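Local coordinates for protein ATP phosphoribosyltransferase (Methanobacterium thermoautotrophicum, PDB 2VD3) that catalyses the first step of histidine biosynthesis, joining ATP to 5-phosphoribose 1-diphosphate to give phosphoribosyl-ATP, and is inhibited by histidine, at residues E17-L22 / L89-A94; K31-V34 / F39-T42; E191-A194 / I199-E202; I223-L228 / V243-S248; R232-G237 / I268-A273. All blocks are in the same frame, centred on the assembly; numbering follows the deposited sequence.

Contact 1: E17-L22 / L89-A94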
# COMPACT_ATOMS: atom_id res chain seq x y z
N GLU A 17 -12.43 7.09 -11.22
CA GLU A 17 -11.67 7.31 -12.45
C GLU A 17 -12.50 7.60 -13.72
O GLU A 17 -12.17 8.53 -14.45
CB GLU A 17 -10.69 6.15 -12.71
CG GLU A 17 -9.28 6.37 -12.18
CD GLU A 17 -8.41 5.12 -12.30
OE1 GLU A 17 -8.94 4.01 -12.09
OE2 GLU A 17 -7.19 5.26 -12.59
N PRO A 18 -13.56 6.81 -13.98
CA PRO A 18 -14.38 7.13 -15.16
C PRO A 18 -15.06 8.51 -15.10
O PRO A 18 -15.24 9.15 -16.14
CB PRO A 18 -15.43 6.01 -15.17
CG PRO A 18 -14.89 4.94 -14.32
CD PRO A 18 -14.05 5.60 -13.29
N ALA A 19 -15.42 8.95 -13.89
CA ALA A 19 -15.98 10.29 -13.66
C ALA A 19 -14.95 11.38 -13.99
O ALA A 19 -15.27 12.39 -14.61
CB ALA A 19 -16.46 10.43 -12.22
N ILE A 20 -13.70 11.15 -13.60
CA ILE A 20 -12.61 12.05 -13.93
C ILE A 20 -12.38 12.08 -15.45
O ILE A 20 -12.26 13.17 -16.04
CB ILE A 20 -11.34 11.73 -13.11
CG1 ILE A 20 -11.57 12.12 -11.64
CG2 ILE A 20 -10.11 12.43 -13.67
CD1 ILE A 20 -10.56 11.52 -10.64
N ARG A 21 -12.37 10.90 -16.08
CA ARG A 21 -12.22 10.78 -17.55
C ARG A 21 -13.35 11.44 -18.34
O ARG A 21 -13.10 12.06 -19.38
CB ARG A 21 -12.09 9.31 -17.98
CG ARG A 21 -10.66 8.80 -18.04
CD ARG A 21 -10.62 7.34 -18.52
NE ARG A 21 -11.37 6.45 -17.62
CZ ARG A 21 -10.81 5.67 -16.69
NH1 ARG A 21 -9.49 5.64 -16.52
NH2 ARG A 21 -11.58 4.90 -15.92
N LEU A 22 -14.58 11.30 -17.85
CA LEU A 22 -15.75 11.91 -18.49
C LEU A 22 -15.68 13.44 -18.48
O LEU A 22 -15.89 14.08 -19.52
CB LEU A 22 -17.02 11.41 -17.82
CG LEU A 22 -18.32 12.21 -17.90
CD1 LEU A 22 -18.90 12.19 -19.29
CD2 LEU A 22 -19.31 11.63 -16.89
N LEU A 89 -25.31 8.35 -16.65
CA LEU A 89 -23.95 8.43 -17.19
C LEU A 89 -23.43 7.17 -17.88
O LEU A 89 -22.29 7.14 -18.36
CB LEU A 89 -22.97 8.94 -16.12
CG LEU A 89 -23.34 10.32 -15.58
CD1 LEU A 89 -22.45 10.70 -14.41
CD2 LEU A 89 -23.29 11.38 -16.68
N LYS A 90 -24.27 6.14 -17.92
CA LYS A 90 -24.06 4.93 -18.73
C LYS A 90 -22.85 4.09 -18.36
O LYS A 90 -22.39 3.28 -19.16
CB LYS A 90 -24.08 5.26 -20.23
CG LYS A 90 -25.49 5.30 -20.81
CD LYS A 90 -25.55 6.01 -22.16
CE LYS A 90 -25.03 5.14 -23.30
NZ LYS A 90 -24.63 5.97 -24.48
N TYR A 91 -22.35 4.26 -17.15
CA TYR A 91 -21.29 3.39 -16.64
C TYR A 91 -21.60 3.00 -15.20
O TYR A 91 -22.54 3.53 -14.58
CB TYR A 91 -19.91 4.08 -16.76
CG TYR A 91 -19.61 5.14 -15.71
CD1 TYR A 91 -20.08 6.44 -15.83
CD2 TYR A 91 -18.83 4.82 -14.59
CE1 TYR A 91 -19.79 7.41 -14.86
CE2 TYR A 91 -18.53 5.77 -13.62
CZ TYR A 91 -19.01 7.06 -13.76
OH TYR A 91 -18.70 7.98 -12.78
N GLY A 92 -20.83 2.06 -14.66
CA GLY A 92 -20.98 1.64 -13.27
C GLY A 92 -22.32 1.00 -13.01
O GLY A 92 -22.93 1.21 -11.98
N ARG A 93 -22.79 0.21 -13.97
CA ARG A 93 -24.06 -0.47 -13.85
C ARG A 93 -23.93 -1.76 -13.04
O ARG A 93 -22.94 -2.49 -13.16
CB ARG A 93 -24.70 -0.68 -15.21
CG ARG A 93 -24.86 0.65 -15.92
CD ARG A 93 -25.74 0.58 -17.14
NE ARG A 93 -26.17 1.93 -17.48
CZ ARG A 93 -26.85 2.25 -18.58
NH1 ARG A 93 -27.17 1.32 -19.46
NH2 ARG A 93 -27.20 3.50 -18.80
N ALA A 94 -24.92 -2.00 -12.19
CA ALA A 94 -24.88 -3.08 -11.23
C ALA A 94 -26.27 -3.31 -10.70
O ALA A 94 -27.08 -2.38 -10.64
CB ALA A 94 -23.93 -2.74 -10.09
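The phenol oxygen of Y91 reaches the first turn of helix 16-25, where it is hydrogen-bonded to the backbone oxygen of I15, just before the helix. That bond fixes the far end of the ring, and CB of A19 lies 3.4 Å from the same Y91 OH. Closer to the backbone of Y91, the ring receives P18 over one face in a CH-pi contact. CB of P18 stands 3.9 Å from the centre of the Y91 ring, 29° from the ring normal, and its closest ring atom is CE2 of Y91 at 3.5 Å. The proline and the tyrosine cross nearly at a right angle, with CB and CG of P18 nearest CD2 and CE2 of Y91. A chi1 of 78°, which places CG of Y91 between its backbone N and carbonyl carbon, sends the ring toward the helix; the carbonyl oxygen of L89 lies at the ring edge, in plane. One helical turn beyond P18 the contact is purely apolar: CD2 of L22 meets CD2 of L89 at 4.0 Å, the two leucines again roughly perpendicular. I207 of helix 197-212 touches both leucines, whereas I70 of strand 68-72 packs on A19, L89 and Y91. The contact thus seats helix 16-25 on the connection from strand 84-88 to strand 94-101, with V184 of strand 173-188 bonded to the backbone of L89 and Y91.

Contact 2: K31-V34 / F39-T42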
# COMPACT_ATOMS: atom_id res chain seq x y z
N LYS A 31 -7.61 20.54 -13.31
CA LYS A 31 -6.54 21.49 -13.63
C LYS A 31 -5.64 21.78 -12.44
O LYS A 31 -6.08 22.37 -11.45
CB LYS A 31 -7.13 22.80 -14.14
CG LYS A 31 -6.12 23.76 -14.76
CD LYS A 31 -6.61 25.19 -14.67
CE LYS A 31 -5.94 26.07 -15.70
NZ LYS A 31 -6.14 27.51 -15.39
N ASP A 32 -4.38 21.37 -12.57
CA ASP A 32 -3.32 21.69 -11.60
C ASP A 32 -3.60 21.12 -10.21
O ASP A 32 -3.34 21.77 -9.18
CB ASP A 32 -3.08 23.21 -11.53
CG ASP A 32 -2.62 23.79 -12.86
OD1 ASP A 32 -1.79 23.14 -13.52
OD2 ASP A 32 -3.08 24.89 -13.23
N THR A 33 -4.15 19.91 -10.19
CA THR A 33 -4.58 19.25 -8.96
C THR A 33 -3.40 18.85 -8.10
O THR A 33 -2.68 17.90 -8.42
CB THR A 33 -5.41 17.98 -9.27
OG1 THR A 33 -6.37 18.28 -10.29
CG2 THR A 33 -6.11 17.47 -8.00
N VAL A 34 -3.20 19.60 -7.02
CA VAL A 34 -2.20 19.26 -6.01
C VAL A 34 -2.73 18.09 -5.18
O VAL A 34 -3.93 17.99 -4.91
CB VAL A 34 -1.90 20.46 -5.07
CG1 VAL A 34 -0.60 20.22 -4.29
CG2 VAL A 34 -1.81 21.76 -5.87
N PHE A 39 -10.18 19.87 -2.77
CA PHE A 39 -10.73 20.60 -3.90
C PHE A 39 -9.71 20.70 -5.03
O PHE A 39 -8.50 20.62 -4.79
CB PHE A 39 -11.18 22.01 -3.49
CG PHE A 39 -12.21 22.01 -2.41
CD1 PHE A 39 -11.85 22.16 -1.07
CD2 PHE A 39 -13.57 21.87 -2.72
CE1 PHE A 39 -12.81 22.17 -0.07
CE2 PHE A 39 -14.53 21.87 -1.73
CZ PHE A 39 -14.16 22.03 -0.39
N SER A 40 -10.20 20.87 -6.25
CA SER A 40 -9.35 21.04 -7.42
C SER A 40 -10.02 21.94 -8.44
O SER A 40 -11.23 21.85 -8.65
CB SER A 40 -9.05 19.69 -8.08
OG SER A 40 -8.34 19.86 -9.30
N LYS A 41 -9.23 22.81 -9.07
CA LYS A 41 -9.71 23.55 -10.23
C LYS A 41 -9.88 22.61 -11.43
O LYS A 41 -9.35 21.49 -11.45
CB LYS A 41 -8.76 24.71 -10.56
CG LYS A 41 -8.51 25.65 -9.38
CD LYS A 41 -7.88 26.97 -9.81
CE LYS A 41 -6.41 26.83 -10.13
NZ LYS A 41 -5.82 28.15 -10.45
N THR A 42 -10.64 23.07 -12.42
CA THR A 42 -10.81 22.34 -13.68
C THR A 42 -10.41 23.25 -14.83
O THR A 42 -10.02 24.40 -14.60
CB THR A 42 -12.27 21.87 -13.88
OG1 THR A 42 -13.13 23.01 -14.05
CG2 THR A 42 -12.75 21.06 -12.69
O HOH W 1 -6.32 22.59 -8.35
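Two direct hydrogen bonds, T33 to S40 and K31 to K41, cross this short antiparallel beta-hairpin of strands 30-31 and 39-42. T33 OG1 donates to S40 OG over 2.7 Å. S40 OG in turn donates to the carbonyl oxygen of K41, 2.9 Å away, a bond that braces strand 39-42 itself. It lies in the carbonyl plane, on a lone pair, and S40 reaches it because its OG is turned anti to the backbone N (chi1 174°). The same K41 oxygen accepts the backbone N of K31 at 2.7 Å in a nearly straight bond (170°), although this donor stands 42° out of the carbonyl plane. Two donors therefore grip one oxygen. A water adds an indirect link, donating to K31 O at 3.1 Å and accepting from K41 N at 3.0 Å. Van der Waals packing is lighter: CB of K31 rests 3.3 Å from the carbonyl oxygen of T42, and the methyl of T33 lies beside the S40 side chain. As for charge, NZ of K31 and NZ of K41 are 5.0 Å apart, a repulsion that OD2 of D32, 5.1 Å from K41 NZ, may offset. Residues of a neighbouring subunit close over the turn, R93 of that chain bonding D32. In the fold, strand 39-42 has strand 47-52 as its other neighbour, bonded through S40 and V49.

Contact 3: E191-A194 / I199-E202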
# COMPACT_ATOMS: atom_id res chain seq x y z
N GLU A 191 -31.75 24.35 -5.54
CA GLU A 191 -31.47 25.77 -5.36
C GLU A 191 -30.30 26.20 -6.24
O GLU A 191 -30.30 27.32 -6.74
CB GLU A 191 -31.19 26.07 -3.88
CG GLU A 191 -31.59 27.46 -3.44
N SER A 192 -29.33 25.31 -6.44
CA SER A 192 -28.19 25.60 -7.32
C SER A 192 -28.64 25.73 -8.77
O SER A 192 -28.16 26.61 -9.50
CB SER A 192 -27.12 24.51 -7.23
OG SER A 192 -26.52 24.48 -5.96
N TYR A 193 -29.55 24.85 -9.18
CA TYR A 193 -29.98 24.80 -10.56
C TYR A 193 -30.76 26.04 -10.96
O TYR A 193 -30.49 26.62 -12.01
CB TYR A 193 -30.79 23.52 -10.87
CG TYR A 193 -31.10 23.42 -12.34
CD1 TYR A 193 -30.29 22.65 -13.18
CD2 TYR A 193 -32.17 24.13 -12.90
CE1 TYR A 193 -30.56 22.57 -14.55
CE2 TYR A 193 -32.44 24.06 -14.26
CZ TYR A 193 -31.63 23.28 -15.08
OH TYR A 193 -31.91 23.22 -16.42
N ALA A 194 -31.72 26.45 -10.13
CA ALA A 194 -32.52 27.66 -10.41
C ALA A 194 -31.68 28.94 -10.53
O ALA A 194 -32.02 29.85 -11.29
CB ALA A 194 -33.60 27.85 -9.36
N ILE A 199 -24.29 27.94 -16.51
CA ILE A 199 -23.11 27.12 -16.31
C ILE A 199 -23.44 25.64 -16.09
O ILE A 199 -22.68 24.76 -16.50
CB ILE A 199 -22.21 27.66 -15.16
CG1 ILE A 199 -20.88 26.91 -15.08
CG2 ILE A 199 -22.94 27.62 -13.81
CD1 ILE A 199 -20.04 27.03 -16.32
N ILE A 200 -24.57 25.36 -15.45
CA ILE A 200 -24.93 23.97 -15.17
C ILE A 200 -25.27 23.28 -16.48
O ILE A 200 -24.73 22.21 -16.77
CB ILE A 200 -26.06 23.83 -14.10
CG1 ILE A 200 -25.50 24.16 -12.71
CG2 ILE A 200 -26.66 22.42 -14.13
CD1 ILE A 200 -26.47 23.94 -11.57
N GLU A 201 -26.14 23.90 -17.28
CA GLU A 201 -26.48 23.36 -18.60
C GLU A 201 -25.26 23.31 -19.53
O GLU A 201 -25.20 22.47 -20.43
CB GLU A 201 -27.61 24.16 -19.26
CG GLU A 201 -28.99 23.98 -18.59
CD GLU A 201 -29.53 22.56 -18.68
OE1 GLU A 201 -30.15 22.10 -17.69
OE2 GLU A 201 -29.35 21.90 -19.72
N GLU A 202 -24.29 24.19 -19.30
CA GLU A 202 -23.05 24.17 -20.07
C GLU A 202 -22.26 22.88 -19.80
O GLU A 202 -21.85 22.19 -20.73
CB GLU A 202 -22.21 25.42 -19.79
CG GLU A 202 -20.94 25.48 -20.63
CD GLU A 202 -20.09 26.70 -20.33
OE1 GLU A 202 -20.63 27.71 -19.83
OE2 GLU A 202 -18.87 26.64 -20.61
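Two consecutive helices, 190-195 and 197-212, come closest at Y193 and I200, whose CA atoms are 6.9 Å apart. The arrangement is a helix-helix junction in the part of the chain related to the periplasmic binding proteins, where the short helix runs into the long one through a brief connection. The Y193 ring bridges the two helices. Its CG is anti to the backbone N (chi1 -174°), which sends the ring across to the second helix, and its hydroxyl donates to OE1 of E201. The modelled separation of Y193 OH and E201 OE1, 2.4 Å, is very short, so its exact length is doubtful at this resolution. The carboxylate oxygen arrives at the edge of the ring, close to its plane, while the carboxylate itself is turned about 80° from that plane. E201 meets the tyrosine by folding at chi2 (-64°), and the same OE1 forms a salt bridge with R204 one turn further along the helix, giving the oxygen two partners. Nearer the backbone the contact becomes apolar: CG2 of I200 sits 3.8 Å from CD1 of Y193, in an oblique approach. I5 of strand 5-10 touches I200 as well, and D67 bonds the hydroxyl of S192. The other branch of I200 reaches the backbone of helix 190-195, where CD1 lies 3.8 Å from both the carbonyl oxygen of S192 and CA of Y193.

Contact 4: I223-L228 / V243-S248; sequences IDRKNL and VSEVLS
R225 and E245 meet through long side chains that both start with CG anti to the backbone N (chi1 -155° for the arginine). From there they differ: the arginine continues extended from CG to NE, while the glutamate folds at chi2 (81°), and the two cross at about a right angle. The result is a loose salt bridge, with NH2 of R225 3.5 Å from OE2 of E245 and a weak, bent hydrogen bond within it. Guanidinium and carboxylate planes are inclined by 50°, so the groups do not lie flat together as in a bidentate pair. Both residues are exposed, and solvent probably screens much of their attraction. L228 and V243 supply the apolar half of the contact, reaching toward each other tip to tip. CD1 of the leucine is 4.0 Å from CG2 of V243 and equally far from its CG1, fitting between the two methyls of the valine. L247 of a neighbouring subunit packs against both L228 and V243, and V243 also pairs with a strand of that subunit, so the sheet continues across the interface. Within the chain, the contact links the end of strand 216-224 and the start of helix 228-234 to strand 242-246, at the sheet's edge within this chain. This is the first half of the ferredoxin-like beta-alpha-beta-beta-alpha-beta fold of the HisG C-terminal domain, whose strand 252-260 lies between the two strands joined by the helix.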
# COMPACT_ATOMS: atom_id res chain seq x y z
N ILE A 223 -11.99 4.85 -51.65
CA ILE A 223 -12.72 4.01 -52.61
C ILE A 223 -12.55 4.54 -54.03
O ILE A 223 -12.52 5.75 -54.25
CB ILE A 223 -14.24 3.87 -52.24
CG1 ILE A 223 -14.92 2.80 -53.08
CG2 ILE A 223 -14.98 5.18 -52.39
CD1 ILE A 223 -14.55 1.38 -52.72
N ASP A 224 -12.42 3.62 -54.98
CA ASP A 224 -12.46 3.97 -56.39
C ASP A 224 -13.90 4.38 -56.73
O ASP A 224 -14.85 3.72 -56.30
CB ASP A 224 -11.97 2.81 -57.26
CG ASP A 224 -10.54 2.39 -56.93
OD1 ASP A 224 -9.62 2.79 -57.67
OD2 ASP A 224 -10.34 1.68 -55.92
N ARG A 225 -14.02 5.47 -57.48
CA ARG A 225 -15.31 6.10 -57.80
C ARG A 225 -16.37 5.15 -58.39
O ARG A 225 -17.57 5.34 -58.17
CB ARG A 225 -15.09 7.27 -58.74
CG ARG A 225 -16.16 8.33 -58.70
CD ARG A 225 -15.58 9.67 -59.06
NE ARG A 225 -16.45 10.76 -58.65
CZ ARG A 225 -16.04 12.01 -58.43
NH1 ARG A 225 -16.92 12.93 -58.05
NH2 ARG A 225 -14.76 12.33 -58.59
N LYS A 226 -15.91 4.15 -59.14
CA LYS A 226 -16.81 3.15 -59.75
C LYS A 226 -17.62 2.38 -58.70
O LYS A 226 -18.70 1.85 -59.01
CB LYS A 226 -16.02 2.18 -60.64
CG LYS A 226 -14.85 1.49 -59.94
CD LYS A 226 -13.96 0.75 -60.93
CE LYS A 226 -12.70 0.23 -60.24
NZ LYS A 226 -11.73 -0.32 -61.21
N ASN A 227 -17.12 2.34 -57.47
CA ASN A 227 -17.77 1.65 -56.37
C ASN A 227 -18.37 2.56 -55.30
O ASN A 227 -18.92 2.08 -54.31
CB ASN A 227 -16.80 0.64 -55.75
CG ASN A 227 -16.41 -0.46 -56.71
OD1 ASN A 227 -17.26 -1.07 -57.35
ND2 ASN A 227 -15.11 -0.73 -56.81
N LEU A 228 -18.29 3.88 -55.51
CA LEU A 228 -18.82 4.87 -54.57
C LEU A 228 -20.30 4.67 -54.21
O LEU A 228 -20.73 5.03 -53.12
CB LEU A 228 -18.59 6.30 -55.10
CG LEU A 228 -19.16 7.52 -54.34
CD1 LEU A 228 -18.56 7.64 -52.93
CD2 LEU A 228 -18.96 8.82 -55.12
N VAL A 243 -17.93 12.83 -48.76
CA VAL A 243 -17.12 12.36 -49.88
C VAL A 243 -16.15 13.44 -50.36
O VAL A 243 -16.56 14.55 -50.68
CB VAL A 243 -18.02 11.88 -51.04
CG1 VAL A 243 -17.20 11.34 -52.21
CG2 VAL A 243 -19.00 10.82 -50.55
N SER A 244 -14.86 13.09 -50.43
CA SER A 244 -13.82 14.05 -50.80
C SER A 244 -12.84 13.48 -51.82
O SER A 244 -12.69 12.27 -51.94
CB SER A 244 -13.08 14.52 -49.55
OG SER A 244 -13.93 15.25 -48.68
N GLU A 245 -12.18 14.36 -52.57
CA GLU A 245 -11.29 13.95 -53.65
C GLU A 245 -9.98 13.42 -53.09
O GLU A 245 -9.50 13.89 -52.06
CB GLU A 245 -11.03 15.13 -54.61
CG GLU A 245 -10.40 14.76 -55.95
CD GLU A 245 -11.41 14.23 -56.98
OE1 GLU A 245 -10.98 13.68 -58.02
OE2 GLU A 245 -12.64 14.38 -56.76
N VAL A 246 -9.42 12.42 -53.78
CA VAL A 246 -8.11 11.88 -53.46
C VAL A 246 -7.21 12.05 -54.68
O VAL A 246 -7.60 11.71 -55.79
CB VAL A 246 -8.19 10.39 -53.04
CG1 VAL A 246 -6.80 9.75 -52.95
CG2 VAL A 246 -8.92 10.24 -51.72
N LEU A 247 -6.02 12.61 -54.48
CA LEU A 247 -5.07 12.83 -55.57
C LEU A 247 -4.24 11.58 -55.87
O LEU A 247 -3.14 11.40 -55.33
CB LEU A 247 -4.17 14.04 -55.30
CG LEU A 247 -4.82 15.42 -55.16
CD1 LEU A 247 -3.75 16.48 -54.97
CD2 LEU A 247 -5.72 15.77 -56.34
N SER A 248 -4.77 10.72 -56.74
CA SER A 248 -4.11 9.48 -57.14
C SER A 248 -4.26 9.21 -58.64
O SER A 248 -4.73 10.08 -59.39
CB SER A 248 -4.68 8.29 -56.35
OG SER A 248 -5.98 7.96 -56.81

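Contact 5: R232-G237 / I268-A273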
# COMPACT_ATOMS: atom_id res chain seq x y z
N ARG A 232 -22.30 4.15 -50.30
CA ARG A 232 -23.42 4.97 -49.82
C ARG A 232 -24.38 4.13 -48.99
O ARG A 232 -24.69 4.48 -47.85
CB ARG A 232 -24.23 5.56 -50.98
CG ARG A 232 -23.54 6.60 -51.82
CD ARG A 232 -24.43 7.01 -52.99
N ALA A 233 -24.83 3.03 -49.58
CA ALA A 233 -25.79 2.12 -48.94
C ALA A 233 -25.22 1.44 -47.69
O ALA A 233 -25.98 1.02 -46.81
CB ALA A 233 -26.30 1.08 -49.94
N LEU A 234 -23.90 1.32 -47.61
CA LEU A 234 -23.24 0.67 -46.47
C LEU A 234 -22.97 1.63 -45.31
O LEU A 234 -22.98 1.24 -44.14
CB LEU A 234 -21.94 -0.02 -46.90
CG LEU A 234 -21.99 -1.20 -47.87
CD1 LEU A 234 -20.57 -1.59 -48.26
CD2 LEU A 234 -22.74 -2.41 -47.30
N MET A 235 -22.72 2.90 -45.65
CA MET A 235 -22.40 3.91 -44.66
C MET A 235 -23.39 5.07 -44.71
O MET A 235 -23.04 6.14 -45.21
CB MET A 235 -20.98 4.45 -44.89
CG MET A 235 -19.87 3.43 -44.80
SD MET A 235 -18.47 4.09 -43.89
CE MET A 235 -17.71 5.19 -45.06
N PRO A 236 -24.61 4.89 -44.18
CA PRO A 236 -25.54 6.03 -44.24
C PRO A 236 -25.06 7.19 -43.36
O PRO A 236 -25.29 8.35 -43.69
CB PRO A 236 -26.86 5.45 -43.72
CG PRO A 236 -26.67 3.96 -43.69
CD PRO A 236 -25.22 3.73 -43.51
N GLY A 237 -24.39 6.86 -42.25
CA GLY A 237 -23.91 7.87 -41.32
C GLY A 237 -25.06 8.64 -40.70
O GLY A 237 -26.17 8.12 -40.57
N ILE A 268 -16.81 -3.53 -42.09
CA ILE A 268 -15.45 -3.74 -42.61
C ILE A 268 -15.42 -4.80 -43.71
O ILE A 268 -14.92 -4.54 -44.80
CB ILE A 268 -14.42 -4.08 -41.47
CG1 ILE A 268 -14.19 -2.87 -40.56
CG2 ILE A 268 -13.09 -4.57 -42.05
CD1 ILE A 268 -13.79 -3.23 -39.13
N ASN A 269 -16.00 -5.97 -43.44
CA ASN A 269 -16.08 -7.06 -44.42
C ASN A 269 -16.91 -6.67 -45.65
O ASN A 269 -16.54 -6.99 -46.78
CB ASN A 269 -16.65 -8.33 -43.79
CG ASN A 269 -16.06 -8.62 -42.42
OD1 ASN A 269 -15.03 -8.08 -42.04
ND2 ASN A 269 -16.73 -9.48 -41.66
N ARG A 270 -18.02 -5.97 -45.42
CA ARG A 270 -18.86 -5.44 -46.49
C ARG A 270 -18.17 -4.34 -47.30
O ARG A 270 -18.35 -4.25 -48.52
CB ARG A 270 -20.19 -4.94 -45.91
CG ARG A 270 -21.33 -5.96 -46.04
CD ARG A 270 -22.43 -5.75 -45.01
NE ARG A 270 -22.46 -6.80 -43.99
CZ ARG A 270 -23.42 -7.72 -43.87
NH1 ARG A 270 -24.45 -7.74 -44.71
NH2 ARG A 270 -23.35 -8.64 -42.92
N LEU A 271 -17.36 -3.51 -46.64
CA LEU A 271 -16.58 -2.47 -47.32
C LEU A 271 -15.44 -3.05 -48.17
O LEU A 271 -15.28 -2.66 -49.33
CB LEU A 271 -16.04 -1.43 -46.34
CG LEU A 271 -17.03 -0.54 -45.57
CD1 LEU A 271 -16.31 0.25 -44.48
CD2 LEU A 271 -17.83 0.38 -46.51
N LYS A 272 -14.67 -3.97 -47.59
CA LYS A 272 -13.54 -4.61 -48.28
C LYS A 272 -13.97 -5.36 -49.55
O LYS A 272 -13.29 -5.28 -50.57
CB LYS A 272 -12.80 -5.58 -47.34
CG LYS A 272 -12.03 -4.90 -46.20
CD LYS A 272 -10.82 -4.11 -46.68
CE LYS A 272 -9.70 -5.02 -47.17
NZ LYS A 272 -8.67 -4.22 -47.90
N ALA A 273 -15.10 -6.06 -49.46
CA ALA A 273 -15.67 -6.81 -50.58
C ALA A 273 -16.13 -5.90 -51.73
O ALA A 273 -16.35 -6.37 -52.85
CB ALA A 273 -16.82 -7.69 -50.09
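L234 sits against R270 and L271 on the neighbouring helix: its CD2 meets the R270 side chain, and its CD1 meets both the R270 backbone and L271. CD2 of L234 lies against CB and CG of R270, 3.9 Å from CB, the side chains crossing at about a right angle. CD1 of L234 instead dips to the backbone, 3.5 Å from the carbonyl oxygen of R270, and also meets CD2 of L271 at 3.8 Å. That same CD2 of L271 also touches CG of M235, at 4.0 Å, and so fits between the two consecutive residues. M235 bends at both chi2 and chi3. L267, one turn earlier on helix 264-272, packs on both L234 and M235. Behind them L221 of strand 216-224 touches M235 and L271, and M235 also touches V255 and A257 of strand 252-260. Two residues beyond M235, G237 touches the bound histidine, and A257 also belongs to that pocket. The packing therefore joins the two helices that lie against the sheet in the ferredoxin-like C-terminal domain, beside the site of histidine inhibition.

How the contacts relate
Contact 1 is the most buried of the five and lies about 4 Å from the chain's centre; contacts 2, 3 and 5 are partly buried, the first two in the catalytic part, and contact 4 is at the surface. Contacts 1 and 3 share helix 197-212, which packs on the leucines of one and forms half of the other. Contacts 4 and 5 share helix 228-234 and sit about 14 Å apart, centre to centre, in the C-terminal domain. Apolar packing dominates contacts 1 and 5, hydrogen bonds and a water contact 2, while contacts 3 and 4 pair apolar packing with a polar link. D32 of contact 2 bonds R93 of contact 1 on a neighbouring subunit.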